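Local coordinates for protein syndapin (Drosophila melanogaster, PDB 3I2W) that probably regulates endocytosis and the internalisation of plasma membrane proteins, binding phospholipid membranes through the dimeric F-BAR domain to which this chain corresponds, at residues N25-Q28 with Q29-E33; Y106-L110 with M111-E115; T243-Q246 with S247-Q250. All coordinates share one frame; numbering follows the deposited sequence.

Interaction 1 (N25-Q28 with Q29-E33); sequences NDLQ and QLIQE
Two turns of the long helix 11-58, part of the elongated helical bundle of the F-BAR dimer, hold this contact, in which Asn25 to Gln28 meet the residues one turn further on. Four successive i to i+4 hydrogen bonds carry the backbone. Leu30 N gives to Asp26 O at 2.7 Å, and Gln32 N reaches Gln28 O at 2.9 Å with a nearly straight N-H···O angle of 169°. On the buried side, CD1 of Ile31 comes 4.0 Å from CG of Leu27. That methyl also lies over the backbone, 3.4 Å from Leu27 O, because CG1 of Ile31 sits beside its own backbone N (chi1 -76°). Ile98 of helix 63-105 and Phe229 of helix 169-240 close in on Leu27. On a polar side, a water donates to Asp26 OD1 at 2.9 Å and to Gln29 OE1 at 2.7 Å and so joins the two side chains. Gln29 is fully extended, and its NE2 makes a weak bond to Glu33 OE2, while Glu33 OE1 forms a salt bridge with Lys51 of the second subunit. Leu27 and Ile31 thus pack on helices 63-105 and 169-240, Leu27 also reaching Trp69 of the second subunit, while the water-bridged Asp26 and Gln29 and the Glu33 carboxylate, probably ionised, border that subunit.

Interaction 2 (Y106-L110 with M111-E115); sequences YHHTL and MQIKE
Between helices 63-105 and 114-159 the chain reverses in a short beta hairpin, and Thr109 and Gln112 form its hydrogen-bonded antiparallel pair, with Leu110 and Met111 (a selenomethionine) at the turn. Both residues of the turn have positive phi, close to a type I' turn, with Met111 departing from the ideal. Each residue of the pair both gives and accepts: Thr109 N gives to Gln112 O, and Gln112 N returns a bond to Thr109 O at 2.7 Å, approaching from above the carbonyl plane. His108 and Ile113 follow as a non-hydrogen-bonded pair. Here the close approaches are CA-H···O contacts, His108 CA to Gln112 O and Ile113 CA to His107 O. The latter oxygen also accepts from Lys114 N at 3.2 Å, which ties the start of helix 114-159 to the residue that leads into strand 108-109. Gln112 O has a third neighbour, a water that donates weakly to it and also bonds His108 ND1 at 2.7 Å, in the plane of the imidazole.

The carboxylate of Glu115 takes the next backbone donor. Its chain, bent at chi2 (71°), turns back to put OE1 3.1 Å from His107 N, on the syn side and 19° out of the carboxylate plane. The imidazole of His107 has its own tie, NE2 being bonded to Glu104 O. Lys114 NZ, for its part, pairs with Asp118 one turn further along the helix. On the face that carries His108 and Ile113, Ile113 packs on Tyr21 of helix 11-58, and its CG2 methyl meets the edge of the Tyr106 ring, 4.1 Å from CD1.

Interaction 3 (T243-Q246 with S247-Q250); sequences TKVQ and SLPQ
Van der Waals contact joins Val245 to the residues after it. Its CG1 branch, set opposite the backbone N (chi1 -175°), lies 3.6 Å from the hydroxyl oxygen OG of Ser247. From CB of Val245 the distance to Leu248 CD2 is 4.3 Å, a looser apolar approach. Both Val245 and Ser247 also touch Val82 of helix 63-105, so the loop lies against that helix.

Backbone carbonyls receive the next group of contacts. CB of Leu248 stands 3.6 Å from Val245 O. CD of Pro249 is 3.4 Å from Gln246 O, carbon against oxygen, since proline has no N-H to offer there. The arrangement is the entry to helix 247-260 from the loop that follows the long helix 169-240 of the F-BAR domain; Pro249 falls in the first turn, where the missing N-H costs no helical bond.

Polar ties run back to Asp241, whose carboxylate takes a hydrogen bond from Thr243 OG1 and a salt bridge from Lys244 NZ. In the dimer, Thr243 rests on Leu248 of the second subunit, and Pro249 on Thr243 of that subunit.

The three contacts follow one another along the chain without touching. Interactions 1 and 2 are the closer neighbours, with nearest atoms about 7 Å apart and centres 22 Å apart; helix 11-58 links them, since it carries residues 25-33 and also supplies Tyr21 and Ile17 to the hairpin at 106-115. Helix 63-105 touches or adjoins all three, meeting interaction 3 through Val82. Interactions 2 and 3 are widely separated, their centres 46 Å apart. Interactions 1 and 3 both meet the second subunit, whereas the hairpin touches no other chain of the dimer. The sodium site, formed by Ile56, Glu57, Gly59, Glu61 and Glu66, lies at the far end of helix 11-58 and shares no residue with these contacts.

Interaction 1 (N25-Q28 with Q29-E33)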
ATOM      1  N   ASN B  25       7.803 -13.074  16.130  1.00 24.84           N
ATOM      2  CA  ASN B  25       8.591 -12.295  15.201  1.00 25.13           C
ATOM      3  C   ASN B  25       7.966 -12.087  13.810  1.00 24.92           C
ATOM      4  O   ASN B  25       7.998 -11.008  13.272  1.00 24.63           O
ATOM      5  CB  ASN B  25       9.944 -12.919  15.021  1.00 24.84           C
ATOM      6  CG  ASN B  25      10.828 -12.687  16.186  1.00 26.09           C
ATOM      7  OD1 ASN B  25      10.657 -11.745  16.948  1.00 30.14           O
ATOM      8  ND2 ASN B  25      11.785 -13.565  16.356  1.00 29.59           N
ATOM      9  N   ASP B  26       7.392 -13.135  13.252  1.00 25.35           N
ATOM     10  CA  ASP B  26       6.859 -13.082  11.905  1.00 24.90           C
ATOM     11  C   ASP B  26       5.703 -12.107  11.855  1.00 24.30           C
ATOM     12  O   ASP B  26       5.617 -11.289  10.929  1.00 24.01           O
ATOM     13  CB  ASP B  26       6.350 -14.463  11.451  1.00 24.83           C
ATOM     14  CG  ASP B  26       7.473 -15.452  11.061  1.00 25.72           C
ATOM     15  OD1 ASP B  26       8.676 -15.129  11.058  1.00 25.77           O
ATOM     16  OD2 ASP B  26       7.141 -16.633  10.796  1.00 29.65           O
ATOM     17  N   LEU B  27       4.801 -12.205  12.826  1.00 22.87           N
ATOM     18  CA  LEU B  27       3.647 -11.346  12.829  1.00 22.11           C
ATOM     19  C   LEU B  27       4.061  -9.868  12.995  1.00 23.12           C
ATOM     20  O   LEU B  27       3.502  -8.964  12.348  1.00 22.27           O
ATOM     21  CB  LEU B  27       2.746 -11.778  13.931  1.00 20.73           C
ATOM     22  CG  LEU B  27       1.376 -11.150  14.005  1.00 19.32           C
ATOM     23  CD1 LEU B  27       0.500 -11.329  12.782  1.00 17.45           C
ATOM     24  CD2 LEU B  27       0.749 -11.843  15.186  1.00 21.53           C
ATOM     25  N   GLN B  28       5.074  -9.620  13.830  1.00 23.97           N
ATOM     26  CA  GLN B  28       5.503  -8.251  14.023  1.00 24.11           C
ATOM     27  C   GLN B  28       6.039  -7.802  12.712  1.00 24.86           C
ATOM     28  O   GLN B  28       5.686  -6.739  12.237  1.00 26.11           O
ATOM     29  CB  GLN B  28       6.535  -8.097  15.133  1.00 23.47           C
ATOM     30  CG  GLN B  28       5.991  -8.076  16.530  1.00 22.38           C
ATOM     31  CD  GLN B  28       7.111  -8.281  17.579  1.00 27.53           C
ATOM     32  OE1 GLN B  28       7.726  -7.313  18.100  1.00 27.88           O
ATOM     33  NE2 GLN B  28       7.398  -9.552  17.876  1.00 28.53           N
ATOM     34  N   GLN B  29       6.852  -8.634  12.090  1.00 25.66           N
ATOM     35  CA  GLN B  29       7.445  -8.274  10.833  1.00 26.77           C
ATOM     36  C   GLN B  29       6.420  -8.051   9.742  1.00 27.47           C
ATOM     37  O   GLN B  29       6.550  -7.148   8.960  1.00 29.61           O
ATOM     38  CB  GLN B  29       8.434  -9.302  10.399  1.00 26.13           C
ATOM     39  CG  GLN B  29       8.971  -8.995   9.055  1.00 31.14           C
ATOM     40  CD  GLN B  29       9.999 -10.011   8.605  1.00 36.47           C
ATOM     41  OE1 GLN B  29      10.703 -10.627   9.445  1.00 39.33           O
ATOM     42  NE2 GLN B  29      10.118 -10.184   7.276  1.00 30.45           N
ATOM     43  N   LEU B  30       5.382  -8.853   9.690  1.00 27.49           N
ATOM     44  CA  LEU B  30       4.376  -8.707   8.666  1.00 26.18           C
ATOM     45  C   LEU B  30       3.667  -7.380   8.897  1.00 27.21           C
ATOM     46  O   LEU B  30       3.454  -6.623   7.959  1.00 29.84           O
ATOM     47  CB  LEU B  30       3.420  -9.910   8.707  1.00 25.02           C
ATOM     48  CG  LEU B  30       2.147 -10.018   7.871  1.00 24.33           C
ATOM     49  CD1 LEU B  30       1.581 -11.430   7.725  1.00 18.81           C
ATOM     50  CD2 LEU B  30       1.050  -9.160   8.436  1.00 23.97           C
ATOM     51  N   ILE B  31       3.307  -7.052  10.122  1.00 26.37           N
ATOM     52  CA  ILE B  31       2.549  -5.843  10.342  1.00 24.99           C
ATOM     53  C   ILE B  31       3.415  -4.645  10.015  1.00 24.92           C
ATOM     54  O   ILE B  31       2.979  -3.733   9.332  1.00 25.56           O
ATOM     55  CB  ILE B  31       2.045  -5.828  11.801  1.00 25.36           C
ATOM     56  CG1 ILE B  31       0.876  -6.782  11.906  1.00 24.27           C
ATOM     57  CG2 ILE B  31       1.701  -4.441  12.292  1.00 24.56           C
ATOM     58  CD1 ILE B  31       0.719  -7.328  13.249  1.00 28.04           C
ATOM     59  N   GLN B  32       4.655  -4.639  10.492  1.00 25.09           N
ATOM     60  CA  GLN B  32       5.533  -3.505  10.297  1.00 24.86           C
ATOM     61  C   GLN B  32       5.599  -3.256   8.797  1.00 25.11           C
ATOM     62  O   GLN B  32       5.532  -2.111   8.325  1.00 24.09           O
ATOM     63  CB  GLN B  32       6.908  -3.806  10.854  1.00 24.89           C
ATOM     64  CG  GLN B  32       7.982  -2.746  10.572  1.00 27.53           C
ATOM     65  CD  GLN B  32       7.896  -1.545  11.534  1.00 36.04           C
ATOM     66  OE1 GLN B  32       8.076  -1.675  12.778  1.00 42.73           O
ATOM     67  NE2 GLN B  32       7.607  -0.371  10.976  1.00 33.68           N
ATOM     68  N   GLU B  33       5.678  -4.354   8.048  1.00 25.27           N
ATOM     69  CA  GLU B  33       5.787  -4.263   6.633  1.00 24.92           C
ATOM     70  C   GLU B  33       4.602  -3.592   6.005  1.00 25.96           C
ATOM     71  O   GLU B  33       4.801  -2.725   5.184  1.00 28.02           O
ATOM     72  CB  GLU B  33       6.144  -5.591   6.017  1.00 24.41           C
ATOM     73  CG  GLU B  33       7.663  -5.637   5.832  1.00 25.40           C
ATOM     74  CD  GLU B  33       8.294  -6.984   5.438  1.00 26.90           C
ATOM     75  OE1 GLU B  33       7.743  -7.729   4.618  1.00 27.54           O
ATOM     76  OE2 GLU B  33       9.409  -7.273   5.939  1.00 32.37           O
TER
HETATM   77  O   HOH W   1      10.156 -12.663  11.055  1.00 27.17           O

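Interaction 2 (Y106-L110 with M111-E115)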
ATOM      1  N   TYR B 106       8.575 -15.638  26.887  1.00 25.76           N
ATOM      2  CA  TYR B 106       9.735 -16.367  26.410  1.00 25.77           C
ATOM      3  C   TYR B 106      10.946 -15.716  27.037  1.00 27.07           C
ATOM      4  O   TYR B 106      11.090 -14.516  26.997  1.00 28.55           O
ATOM      5  CB  TYR B 106       9.807 -16.365  24.873  1.00 25.15           C
ATOM      6  CG  TYR B 106       8.572 -16.951  24.166  1.00 22.71           C
ATOM      7  CD1 TYR B 106       8.364 -18.315  24.093  1.00 22.94           C
ATOM      8  CD2 TYR B 106       7.594 -16.133  23.619  1.00 22.70           C
ATOM      9  CE1 TYR B 106       7.214 -18.866  23.462  1.00 24.75           C
ATOM     10  CE2 TYR B 106       6.454 -16.668  22.976  1.00 22.14           C
ATOM     11  CZ  TYR B 106       6.296 -18.019  22.905  1.00 24.27           C
ATOM     12  OH  TYR B 106       5.210 -18.532  22.313  1.00 27.38           O
ATOM     13  N   HIS B 107      11.777 -16.497  27.701  1.00 28.02           N
ATOM     14  CA  HIS B 107      12.923 -15.986  28.397  1.00 28.53           C
ATOM     15  C   HIS B 107      14.090 -16.665  27.767  1.00 28.45           C
ATOM     16  O   HIS B 107      13.923 -17.719  27.144  1.00 28.11           O
ATOM     17  CB  HIS B 107      12.747 -16.245  29.876  1.00 29.32           C
ATOM     18  CG  HIS B 107      11.545 -15.534  30.410  1.00 35.78           C
ATOM     19  ND1 HIS B 107      11.590 -14.219  30.837  1.00 38.28           N
ATOM     20  CD2 HIS B 107      10.235 -15.893  30.431  1.00 37.68           C
ATOM     21  CE1 HIS B 107      10.371 -13.822  31.154  1.00 39.77           C
ATOM     22  NE2 HIS B 107       9.532 -14.820  30.917  1.00 40.74           N
ATOM     23  N   HIS B 108      15.256 -16.031  27.815  1.00 28.39           N
ATOM     24  CA  HIS B 108      16.352 -16.535  27.009  1.00 28.71           C
ATOM     25  C   HIS B 108      17.521 -16.856  27.878  1.00 28.39           C
ATOM     26  O   HIS B 108      18.131 -15.943  28.378  1.00 29.67           O
ATOM     27  CB  HIS B 108      16.761 -15.545  25.931  1.00 27.85           C
ATOM     28  CG  HIS B 108      15.663 -15.189  25.000  1.00 28.22           C
ATOM     29  ND1 HIS B 108      15.581 -15.703  23.731  1.00 31.77           N
ATOM     30  CD2 HIS B 108      14.618 -14.331  25.127  1.00 29.46           C
ATOM     31  CE1 HIS B 108      14.511 -15.210  23.123  1.00 32.26           C
ATOM     32  NE2 HIS B 108      13.911 -14.371  23.951  1.00 30.52           N
ATOM     33  N   THR B 109      17.818 -18.132  28.079  1.00 27.77           N
ATOM     34  CA  THR B 109      18.955 -18.500  28.923  1.00 28.76           C
ATOM     35  C   THR B 109      19.840 -19.518  28.261  1.00 27.68           C
ATOM     36  O   THR B 109      19.377 -20.385  27.577  1.00 28.16           O
ATOM     37  CB  THR B 109      18.584 -19.187  30.247  1.00 29.04           C
ATOM     38  OG1 THR B 109      17.645 -18.426  30.953  1.00 31.55           O
ATOM     39  CG2 THR B 109      19.747 -19.103  31.135  1.00 32.97           C
ATOM     40  N   LEU B 110      21.125 -19.463  28.483  1.00 26.96           N
ATOM     41  CA  LEU B 110      21.872 -20.650  28.100  1.00 27.63           C
ATOM     42  C   LEU B 110      21.614 -21.046  26.663  1.00 27.23           C
ATOM     43  O   LEU B 110      21.458 -22.245  26.382  1.00 28.18           O
ATOM     44  CB  LEU B 110      21.557 -21.832  29.051  1.00 26.70           C
ATOM     45  CG  LEU B 110      22.003 -21.544  30.498  1.00 25.01           C
ATOM     46  CD1 LEU B 110      21.227 -22.328  31.512  1.00 21.53           C
ATOM     47  CD2 LEU B 110      23.513 -21.796  30.671  1.00 22.74           C
HETATM   48  N   MSE B 111      21.634 -20.050  25.770  1.00 26.00           N
HETATM   49  CA  MSE B 111      21.350 -20.252  24.356  1.00 25.27           C
HETATM   50  C   MSE B 111      20.107 -21.115  24.099  1.00 25.55           C
HETATM   51  O   MSE B 111      20.030 -21.853  23.141  1.00 25.07           O
HETATM   52  CB  MSE B 111      22.564 -20.750  23.604  1.00 24.00           C
HETATM   53  CG  MSE B 111      23.595 -19.656  23.446  1.00 25.69           C
HETATM   54 SE   MSE B 111      25.189 -20.192  22.765  1.00 26.88          SE
HETATM   55  CE  MSE B 111      24.880 -20.620  21.101  1.00 23.87           C
ATOM     56  N   GLN B 112      19.117 -20.980  24.968  1.00 25.59           N
ATOM     57  CA  GLN B 112      17.858 -21.691  24.826  1.00 25.83           C
ATOM     58  C   GLN B 112      16.709 -20.769  25.162  1.00 25.33           C
ATOM     59  O   GLN B 112      16.923 -19.663  25.689  1.00 25.52           O
ATOM     60  CB  GLN B 112      17.822 -22.860  25.769  1.00 25.70           C
ATOM     61  CG  GLN B 112      18.362 -24.130  25.153  1.00 29.59           C
ATOM     62  CD  GLN B 112      19.020 -25.077  26.202  1.00 34.12           C
ATOM     63  OE1 GLN B 112      19.673 -24.640  27.213  1.00 26.13           O
ATOM     64  NE2 GLN B 112      18.874 -26.396  25.942  1.00 37.98           N
ATOM     65  N   ILE B 113      15.504 -21.194  24.800  1.00 24.55           N
ATOM     66  CA  ILE B 113      14.284 -20.591  25.319  1.00 24.31           C
ATOM     67  C   ILE B 113      13.873 -21.436  26.493  1.00 24.19           C
ATOM     68  O   ILE B 113      13.515 -22.614  26.347  1.00 24.45           O
ATOM     69  CB  ILE B 113      13.157 -20.597  24.318  1.00 24.36           C
ATOM     70  CG1 ILE B 113      13.501 -19.654  23.177  1.00 25.28           C
ATOM     71  CG2 ILE B 113      11.861 -20.183  24.985  1.00 25.14           C
ATOM     72  CD1 ILE B 113      12.392 -19.448  22.227  1.00 25.46           C
ATOM     73  N   LYS B 114      13.952 -20.830  27.657  1.00 23.41           N
ATOM     74  CA  LYS B 114      13.732 -21.504  28.871  1.00 24.22           C
ATOM     75  C   LYS B 114      12.426 -22.250  28.888  1.00 24.45           C
ATOM     76  O   LYS B 114      12.384 -23.354  29.346  1.00 25.76           O
ATOM     77  CB  LYS B 114      13.776 -20.453  29.962  1.00 25.90           C
ATOM     78  CG  LYS B 114      13.656 -20.956  31.362  1.00 27.86           C
ATOM     79  CD  LYS B 114      13.950 -19.820  32.305  1.00 31.19           C
ATOM     80  CE  LYS B 114      13.360 -20.096  33.692  1.00 32.39           C
ATOM     81  NZ  LYS B 114      13.734 -21.470  34.070  1.00 32.25           N
ATOM     82  N   GLU B 115      11.349 -21.687  28.376  1.00 24.59           N
ATOM     83  CA  GLU B 115      10.116 -22.426  28.337  1.00 24.75           C
ATOM     84  C   GLU B 115      10.228 -23.710  27.553  1.00 25.44           C
ATOM     85  O   GLU B 115       9.625 -24.709  27.923  1.00 26.84           O
ATOM     86  CB  GLU B 115       8.941 -21.573  27.857  1.00 25.07           C
ATOM     87  CG  GLU B 115       8.603 -20.395  28.814  1.00 23.43           C
ATOM     88  CD  GLU B 115       9.667 -19.273  28.806  1.00 25.25           C
ATOM     89  OE1 GLU B 115      10.655 -19.355  28.057  1.00 22.88           O
ATOM     90  OE2 GLU B 115       9.516 -18.273  29.538  1.00 30.82           O
TER
HETATM   91  O   HOH W   2      17.290 -17.742  23.135  1.00 35.52           O

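Interaction 3 (T243-Q246 with S247-Q250)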
ATOM      1  N   THR B 243     -14.106   1.513   6.741  1.00 33.13           N
ATOM      2  CA  THR B 243     -15.489   1.827   7.005  1.00 31.95           C
ATOM      3  C   THR B 243     -15.644   2.438   8.384  1.00 32.41           C
ATOM      4  O   THR B 243     -16.714   2.826   8.742  1.00 32.81           O
ATOM      5  CB  THR B 243     -16.434   0.595   6.877  1.00 31.12           C
ATOM      6  OG1 THR B 243     -16.405  -0.161   8.071  1.00 30.26           O
ATOM      7  CG2 THR B 243     -16.038  -0.308   5.778  1.00 30.29           C
ATOM      8  N   LYS B 244     -14.588   2.525   9.165  1.00 33.68           N
ATOM      9  CA  LYS B 244     -14.701   3.060  10.516  1.00 36.01           C
ATOM     10  C   LYS B 244     -13.829   4.290  10.689  1.00 37.27           C
ATOM     11  O   LYS B 244     -13.685   4.806  11.785  1.00 37.99           O
ATOM     12  CB  LYS B 244     -14.221   2.005  11.533  1.00 36.98           C
ATOM     13  CG  LYS B 244     -14.917   0.632  11.461  1.00 40.12           C
ATOM     14  CD  LYS B 244     -15.818   0.373  12.661  1.00 45.78           C
ATOM     15  CE  LYS B 244     -16.891  -0.692  12.345  1.00 48.72           C
ATOM     16  NZ  LYS B 244     -16.347  -2.075  12.165  1.00 48.95           N
ATOM     17  N   VAL B 245     -13.161   4.724   9.632  1.00 38.76           N
ATOM     18  CA  VAL B 245     -12.490   5.989   9.672  1.00 40.42           C
ATOM     19  C   VAL B 245     -13.620   7.044   9.505  1.00 41.60           C
ATOM     20  O   VAL B 245     -14.276   7.106   8.468  1.00 41.42           O
ATOM     21  CB  VAL B 245     -11.516   6.007   8.517  1.00 41.05           C
ATOM     22  CG1 VAL B 245     -10.649   7.275   8.522  1.00 41.72           C
ATOM     23  CG2 VAL B 245     -10.667   4.772   8.548  1.00 39.35           C
ATOM     24  N   GLN B 246     -13.912   7.812  10.548  1.00 43.21           N
ATOM     25  CA  GLN B 246     -15.136   8.656  10.539  1.00 44.14           C
ATOM     26  C   GLN B 246     -15.026   9.918   9.739  1.00 42.75           C
ATOM     27  O   GLN B 246     -16.012  10.529   9.387  1.00 42.44           O
ATOM     28  CB  GLN B 246     -15.560   8.996  11.932  1.00 45.25           C
ATOM     29  CG  GLN B 246     -16.353   7.847  12.479  1.00 51.45           C
ATOM     30  CD  GLN B 246     -16.148   7.673  13.959  1.00 59.84           C
ATOM     31  OE1 GLN B 246     -15.966   6.540  14.439  1.00 63.18           O
ATOM     32  NE2 GLN B 246     -16.167   8.793  14.711  1.00 61.48           N
ATOM     33  N   SER B 247     -13.792  10.235   9.400  1.00 41.64           N
ATOM     34  CA  SER B 247     -13.455  11.410   8.699  1.00 40.23           C
ATOM     35  C   SER B 247     -13.639  11.228   7.189  1.00 40.12           C
ATOM     36  O   SER B 247     -13.971  12.176   6.481  1.00 41.04           O
ATOM     37  CB  SER B 247     -12.028  11.757   9.057  1.00 40.15           C
ATOM     38  OG  SER B 247     -11.136  10.866   8.432  1.00 38.89           O
ATOM     39  N   LEU B 248     -13.441  10.019   6.693  1.00 39.04           N
ATOM     40  CA  LEU B 248     -13.599   9.713   5.284  1.00 37.73           C
ATOM     41  C   LEU B 248     -14.793  10.422   4.611  1.00 37.55           C
ATOM     42  O   LEU B 248     -14.585  11.235   3.716  1.00 37.11           O
ATOM     43  CB  LEU B 248     -13.691   8.205   5.123  1.00 37.44           C
ATOM     44  CG  LEU B 248     -12.792   7.607   4.088  1.00 37.61           C
ATOM     45  CD1 LEU B 248     -11.487   8.256   4.260  1.00 41.87           C
ATOM     46  CD2 LEU B 248     -12.663   6.199   4.418  1.00 38.78           C
ATOM     47  N   PRO B 249     -16.042  10.155   5.056  1.00 37.62           N
ATOM     48  CA  PRO B 249     -17.146  10.913   4.453  1.00 37.71           C
ATOM     49  C   PRO B 249     -16.840  12.396   4.400  1.00 37.41           C
ATOM     50  O   PRO B 249     -16.965  13.006   3.367  1.00 37.42           O
ATOM     51  CB  PRO B 249     -18.331  10.634   5.397  1.00 36.62           C
ATOM     52  CG  PRO B 249     -18.034   9.348   5.911  1.00 36.65           C
ATOM     53  CD  PRO B 249     -16.548   9.417   6.222  1.00 37.59           C
ATOM     54  N   GLN B 250     -16.370  12.955   5.494  1.00 38.10           N
ATOM     55  CA  GLN B 250     -16.165  14.378   5.543  1.00 38.85           C
ATOM     56  C   GLN B 250     -15.122  14.912   4.492  1.00 38.17           C
ATOM     57  O   GLN B 250     -15.427  15.829   3.787  1.00 39.29           O
ATOM     58  CB  GLN B 250     -15.790  14.730   6.949  1.00 39.53           C
ATOM     59  CG  GLN B 250     -15.688  16.224   7.223  1.00 46.54           C
ATOM     60  CD  GLN B 250     -14.806  16.530   8.458  1.00 53.28           C
ATOM     61  OE1 GLN B 250     -14.604  15.664   9.347  1.00 56.91           O
ATOM     62  NE2 GLN B 250     -14.277  17.755   8.512  1.00 54.41           N
TER